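PDB 5VGU: microcompartments protein from Halothece sp. PCC 7418, which forms hexameric tiles of the beta-carboxysome shell as the CcmK4 paralogue, and probably also assembles with CcmK3 into mixed hexamers. Local coordinates for residues H83-V86 and E87-P91; T56-D59 and A60-A64. All coordinates share one frame; numbering follows the deposited sequence.

Contact 1: residues H83-V86 and E87-P91; sequences HENV and ECVLP
The imidazole of His83 meets the start of the helix at its ring edge: Asn85 N lies close to the ring plane and gives its hydrogen to His83 ND1 at 3.0 Å, with an N-H...N angle of 164°. Accepting there leaves ND1 without a proton, consistent with a neutral ring protonated at NE2. The main chain of the same residue works too, since Glu87 N donates to His83 O at 3.1 Å, the first i to i+4 bond of the helix. The carboxylate of Glu87 stands on an extended side chain, CG anti to the backbone N (chi1 180°), and a water joins its OE2 to Glu84 O, donating to both. Glu84 O thus takes a second hydrogen besides that of Cys88 N, 2.9 Å away. Arg48 forms a salt bridge with Glu87 OE1, while the carboxylate of Glu84 turns elsewhere, to Arg100 of the second subunit.

Two side-chain pairs each span one helical turn; Val86 and Leu90 are the apolar one. Val86 CG1, placed opposite its own backbone N by chi1 of 177°, meets Leu90 CD1 at 3.7 Å, the two side chains crossing at a slant. Leu90 CB also presses on Val86 O at 3.3 Å, the carbonyl that Leu90 N grips at 2.9 Å. Next to them, Asn85 and Val89 run side by side in the same direction, and Val89 N closes on Asn85 O at 3.0 Å. Phe101 of the second subunit packs on Asn85 and Glu84. The whole is a short alpha helix with a histidine N-cap, lying beyond the last sheet strand and against a neighbouring subunit of the BMC hexamer.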
ATOM      1  N   HIS A  83      -8.905   5.265  26.874  1.00 18.01           N
ATOM      2  CA  HIS A  83     -10.291   5.694  26.756  1.00 18.73           C
ATOM      3  C   HIS A  83     -11.035   4.780  25.790  1.00 21.71           C
ATOM      4  O   HIS A  83     -10.498   4.369  24.746  1.00 18.16           O
ATOM      5  CB  HIS A  83     -10.313   7.148  26.253  1.00 18.44           C
ATOM      6  CG  HIS A  83     -11.640   7.835  26.355  1.00 21.30           C
ATOM      7  ND1 HIS A  83     -12.683   7.593  25.487  1.00 19.00           N
ATOM      8  CD2 HIS A  83     -12.079   8.794  27.210  1.00 23.82           C
ATOM      9  CE1 HIS A  83     -13.714   8.357  25.809  1.00 20.69           C
ATOM     10  NE2 HIS A  83     -13.375   9.095  26.853  1.00 20.82           N
ATOM     11  N   GLU A  84     -12.289   4.477  26.135  1.00 18.39           N
ATOM     12  CA  GLU A  84     -13.116   3.598  25.309  1.00 21.29           C
ATOM     13  C   GLU A  84     -13.218   4.060  23.852  1.00 20.15           C
ATOM     14  O   GLU A  84     -13.381   3.227  22.950  1.00 18.30           O
ATOM     15  CB  GLU A  84     -14.512   3.512  25.936  1.00 24.17           C
ATOM     16  CG  GLU A  84     -15.492   2.547  25.273  1.00 36.54           C
ATOM     17  CD  GLU A  84     -16.934   2.763  25.739  1.00 45.76           C
ATOM     18  OE1 GLU A  84     -17.151   3.587  26.650  1.00 41.92           O
ATOM     19  OE2 GLU A  84     -17.852   2.119  25.192  1.00 34.01           O
ATOM     20  N   ASN A  85     -13.190   5.370  23.596  1.00 18.63           N
ATOM     21  CA  ASN A  85     -13.260   5.870  22.217  1.00 17.97           C
ATOM     22  C   ASN A  85     -12.022   5.475  21.419  1.00 16.92           C
ATOM     23  O   ASN A  85     -12.121   5.161  20.224  1.00 17.98           O
ATOM     24  CB  ASN A  85     -13.447   7.388  22.268  1.00 18.69           C
ATOM     25  CG  ASN A  85     -13.772   8.025  20.945  1.00 18.44           C
ATOM     26  OD1 ASN A  85     -13.788   7.407  19.851  1.00 21.40           O
ATOM     27  ND2 ASN A  85     -14.014   9.307  21.029  1.00 15.39           N
ATOM     28  N   VAL A  86     -10.852   5.462  22.065  1.00 15.48           N
ATOM     29  CA  VAL A  86      -9.622   5.048  21.404  1.00 18.55           C
ATOM     30  C   VAL A  86      -9.665   3.556  21.112  1.00 17.28           C
ATOM     31  O   VAL A  86      -9.276   3.104  20.032  1.00 18.99           O
ATOM     32  CB  VAL A  86      -8.408   5.415  22.277  1.00 17.73           C
ATOM     33  CG1 VAL A  86      -7.106   4.929  21.656  1.00 16.22           C
ATOM     34  CG2 VAL A  86      -8.342   6.904  22.505  1.00 20.25           C
ATOM     35  N   GLU A  87     -10.108   2.772  22.096  1.00 20.22           N
ATOM     36  CA  GLU A  87     -10.236   1.328  21.929  1.00 19.55           C
ATOM     37  C   GLU A  87     -11.219   0.988  20.818  1.00 21.61           C
ATOM     38  O   GLU A  87     -11.038  -0.002  20.096  1.00 18.87           O
ATOM     39  CB  GLU A  87     -10.676   0.706  23.255  1.00 18.57           C
ATOM     40  CG  GLU A  87     -10.848  -0.799  23.185  1.00 25.58           C
ATOM     41  CD  GLU A  87     -11.320  -1.369  24.489  1.00 25.34           C
ATOM     42  OE1 GLU A  87     -10.579  -2.177  25.080  1.00 23.75           O
ATOM     43  OE2 GLU A  87     -12.425  -0.979  24.929  1.00 25.54           O
ATOM     44  N   CYS A  88     -12.274   1.790  20.683  1.00 20.18           N
ATOM     45  CA  CYS A  88     -13.262   1.583  19.630  1.00 18.80           C
ATOM     46  C   CYS A  88     -12.681   1.876  18.251  1.00 20.32           C
ATOM     47  O   CYS A  88     -12.811   1.068  17.328  1.00 19.94           O
ATOM     48  CB  CYS A  88     -14.474   2.478  19.905  1.00 25.68           C
ATOM     49  SG  CYS A  88     -15.645   2.589  18.556  1.00 30.90           S
ATOM     50  N   VAL A  89     -12.013   3.012  18.084  1.00 17.58           N
ATOM     51  CA  VAL A  89     -11.627   3.430  16.741  1.00 18.37           C
ATOM     52  C   VAL A  89     -10.325   2.777  16.306  1.00 18.42           C
ATOM     53  O   VAL A  89     -10.181   2.380  15.143  1.00 18.89           O
ATOM     54  CB  VAL A  89     -11.537   4.964  16.661  1.00 16.72           C
ATOM     55  CG1 VAL A  89     -10.828   5.434  15.358  1.00 19.34           C
ATOM     56  CG2 VAL A  89     -12.926   5.564  16.760  1.00 20.92           C
ATOM     57  N   LEU A  90      -9.358   2.708  17.185  1.00 18.31           N
ATOM     58  CA  LEU A  90      -8.075   2.132  16.824  1.00 16.65           C
ATOM     59  C   LEU A  90      -8.109   0.626  17.027  1.00 18.95           C
ATOM     60  O   LEU A  90      -8.942   0.109  17.778  1.00 17.87           O
ATOM     61  CB  LEU A  90      -6.960   2.776  17.657  1.00 16.62           C
ATOM     62  CG  LEU A  90      -6.794   4.288  17.481  1.00 17.62           C
ATOM     63  CD1 LEU A  90      -5.582   4.774  18.278  1.00 16.69           C
ATOM     64  CD2 LEU A  90      -6.663   4.717  16.005  1.00 19.07           C
ATOM     65  N   PRO A  91      -7.246  -0.125  16.321  1.00 17.80           N
ATOM     66  CA  PRO A  91      -7.325  -1.609  16.384  1.00 17.06           C
ATOM     67  C   PRO A  91      -6.594  -2.190  17.587  1.00 17.21           C
ATOM     68  O   PRO A  91      -5.567  -2.856  17.471  1.00 17.31           O
ATOM     69  CB  PRO A  91      -6.686  -2.027  15.049  1.00 19.88           C
ATOM     70  CG  PRO A  91      -5.698  -0.934  14.770  1.00 20.34           C
ATOM     71  CD  PRO A  91      -6.333   0.331  15.260  1.00 17.84           C
TER
HETATM   72  O   HOH W   1     -14.153   0.502  23.191  1.00 27.19           O

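Contact 2: residues T56-D59 and A60-A64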
ATOM      1  N   THR A  56       6.277  -5.414  31.859  1.00 20.18           N
ATOM      2  CA  THR A  56       7.192  -6.550  31.817  1.00 24.41           C
ATOM      3  C   THR A  56       7.249  -7.159  30.423  1.00 21.46           C
ATOM      4  O   THR A  56       8.333  -7.494  29.923  1.00 22.18           O
ATOM      5  CB  THR A  56       6.754  -7.596  32.837  1.00 24.10           C
ATOM      6  OG1 THR A  56       6.800  -7.013  34.140  1.00 24.71           O
ATOM      7  CG2 THR A  56       7.641  -8.818  32.788  1.00 27.04           C
ATOM      8  N   ALA A  57       6.081  -7.360  29.804  1.00 21.22           N
ATOM      9  CA  ALA A  57       6.051  -7.903  28.445  1.00 20.94           C
ATOM     10  C   ALA A  57       6.768  -6.987  27.459  1.00 20.83           C
ATOM     11  O   ALA A  57       7.507  -7.459  26.581  1.00 21.18           O
ATOM     12  CB  ALA A  57       4.609  -8.138  28.003  1.00 22.07           C
ATOM     13  N   MET A  58       6.547  -5.674  27.569  1.00 21.68           N
ATOM     14  CA  MET A  58       7.161  -4.752  26.620  1.00 22.21           C
ATOM     15  C   MET A  58       8.687  -4.811  26.699  1.00 22.61           C
ATOM     16  O   MET A  58       9.370  -4.789  25.672  1.00 22.71           O
ATOM     17  CB  MET A  58       6.659  -3.326  26.881  1.00 20.32           C
ATOM     18  CG  MET A  58       7.194  -2.274  25.928  1.00 28.34           C
ATOM     19  SD  MET A  58       6.669  -2.536  24.212  1.00 28.12           S
ATOM     20  CE  MET A  58       4.889  -2.723  24.412  1.00 22.95           C
ATOM     21  N   ASP A  59       9.243  -4.859  27.908  1.00 24.93           N
ATOM     22  CA  ASP A  59      10.695  -4.962  28.040  1.00 26.65           C
ATOM     23  C   ASP A  59      11.214  -6.217  27.355  1.00 23.55           C
ATOM     24  O   ASP A  59      12.224  -6.177  26.650  1.00 24.53           O
ATOM     25  CB  ASP A  59      11.122  -4.946  29.516  1.00 30.99           C
ATOM     26  CG  ASP A  59      10.982  -3.587  30.152  1.00 47.87           C
ATOM     27  OD1 ASP A  59      10.924  -2.572  29.418  1.00 54.92           O
ATOM     28  OD2 ASP A  59      10.972  -3.527  31.400  1.00 60.25           O
ATOM     29  N   ALA A  60      10.539  -7.345  27.558  1.00 21.73           N
ATOM     30  CA  ALA A  60      10.960  -8.582  26.913  1.00 21.36           C
ATOM     31  C   ALA A  60      10.841  -8.477  25.394  1.00 23.64           C
ATOM     32  O   ALA A  60      11.705  -8.976  24.657  1.00 20.59           O
ATOM     33  CB  ALA A  60      10.129  -9.748  27.441  1.00 22.27           C
ATOM     34  N   GLY A  61       9.766  -7.848  24.909  1.00 22.27           N
ATOM     35  CA  GLY A  61       9.595  -7.682  23.474  1.00 20.17           C
ATOM     36  C   GLY A  61      10.668  -6.806  22.852  1.00 20.63           C
ATOM     37  O   GLY A  61      11.187  -7.106  21.773  1.00 22.27           O
ATOM     38  N   ILE A  62      11.010  -5.711  23.518  1.00 23.58           N
ATOM     39  CA  ILE A  62      12.067  -4.826  23.032  1.00 24.67           C
ATOM     40  C   ILE A  62      13.377  -5.590  22.908  1.00 26.28           C
ATOM     41  O   ILE A  62      14.090  -5.494  21.902  1.00 26.33           O
ATOM     42  CB  ILE A  62      12.195  -3.602  23.963  1.00 24.46           C
ATOM     43  CG1 ILE A  62      11.004  -2.656  23.763  1.00 27.93           C
ATOM     44  CG2 ILE A  62      13.533  -2.879  23.766  1.00 26.99           C
ATOM     45  CD1 ILE A  62      10.887  -1.614  24.824  1.00 30.67           C
ATOM     46  N   HIS A  63      13.724  -6.358  23.939  1.00 27.03           N
ATOM     47  CA  HIS A  63      14.965  -7.119  23.887  1.00 28.90           C
ATOM     48  C   HIS A  63      14.914  -8.227  22.847  1.00 26.32           C
ATOM     49  O   HIS A  63      15.942  -8.536  22.242  1.00 30.78           O
ATOM     50  CB  HIS A  63      15.285  -7.648  25.281  1.00 34.23           C
ATOM     51  CG  HIS A  63      15.776  -6.569  26.196  1.00 44.69           C
ATOM     52  ND1 HIS A  63      14.924  -5.677  26.815  1.00 54.24           N
ATOM     53  CD2 HIS A  63      17.029  -6.195  26.543  1.00 51.56           C
ATOM     54  CE1 HIS A  63      15.631  -4.817  27.525  1.00 56.91           C
ATOM     55  NE2 HIS A  63      16.912  -5.112  27.381  1.00 67.92           N
ATOM     56  N   ALA A  64      13.736  -8.803  22.585  1.00 24.53           N
ATOM     57  CA  ALA A  64      13.651  -9.882  21.608  1.00 22.20           C
ATOM     58  C   ALA A  64      13.867  -9.386  20.186  1.00 24.28           C
ATOM     59  O   ALA A  64      14.273 -10.172  19.318  1.00 27.40           O
ATOM     60  CB  ALA A  64      12.302 -10.591  21.686  1.00 22.46           C
TER
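His63 folds back along the helix onto the carbonyl of Asp59, one turn earlier. Its CB lies 3.7 Å from Asp59 O, and chi1 of -74° sets CG beside the backbone N, which tips the ring toward that same oxygen; CG is 3.6 Å from Asp59 O. ND1 then comes to 2.8 Å from Asp59 O and donates to it, with an N-H...O angle of 164°, the oxygen sitting at the ring edge and near its plane. Farther round the ring, CE1 is 3.8 Å from Asp59 O. His63 N donates to Asp59 O as well, at 3.1 Å, and the two donors reach the carbonyl plane from opposite faces. One oxygen is therefore gripped twice by a single residue, which should restrict rotation of the imidazole and requires ND1 to carry a proton.

On the inner side, Ile62 CG1 lies 3.3 Å from Met58 O, and its CD1 goes on to meet Met58 CG at 3.9 Å, as the two chains pass at an angle. Gly61 N makes a 2.8 Å bond to Ala57 O, continuing the alpha-helical pattern.

Helix 51-65 rests on the sheet through Met58 and Ile62, which both touch Leu9 of strand 5-12 and Trp76 of strand 72-79. Flanking it, helix 14-27 receives Ala57 at Met24, Ala60 at Thr27 and Ala64 at Ala23.

In the fold
Contact 2 lies on helix 51-65, packed on the sheet of the BMC domain, and contact 1 on a short helix that follows the last sheet strand. Their centres are 24 Å apart, on opposite sides of the chain's centre, and their nearest atoms remain about 13 Å from each other. The surroundings differ as well: residues 56-64 pack within their own chain and touch no other subunit of the assembly, whereas 83-91 lies against a second copy, where the backbone N of His83 donates to Asp22 of that copy. The two histidines use ND1 in opposite senses, as acceptor in contact 1 and as donor in contact 2.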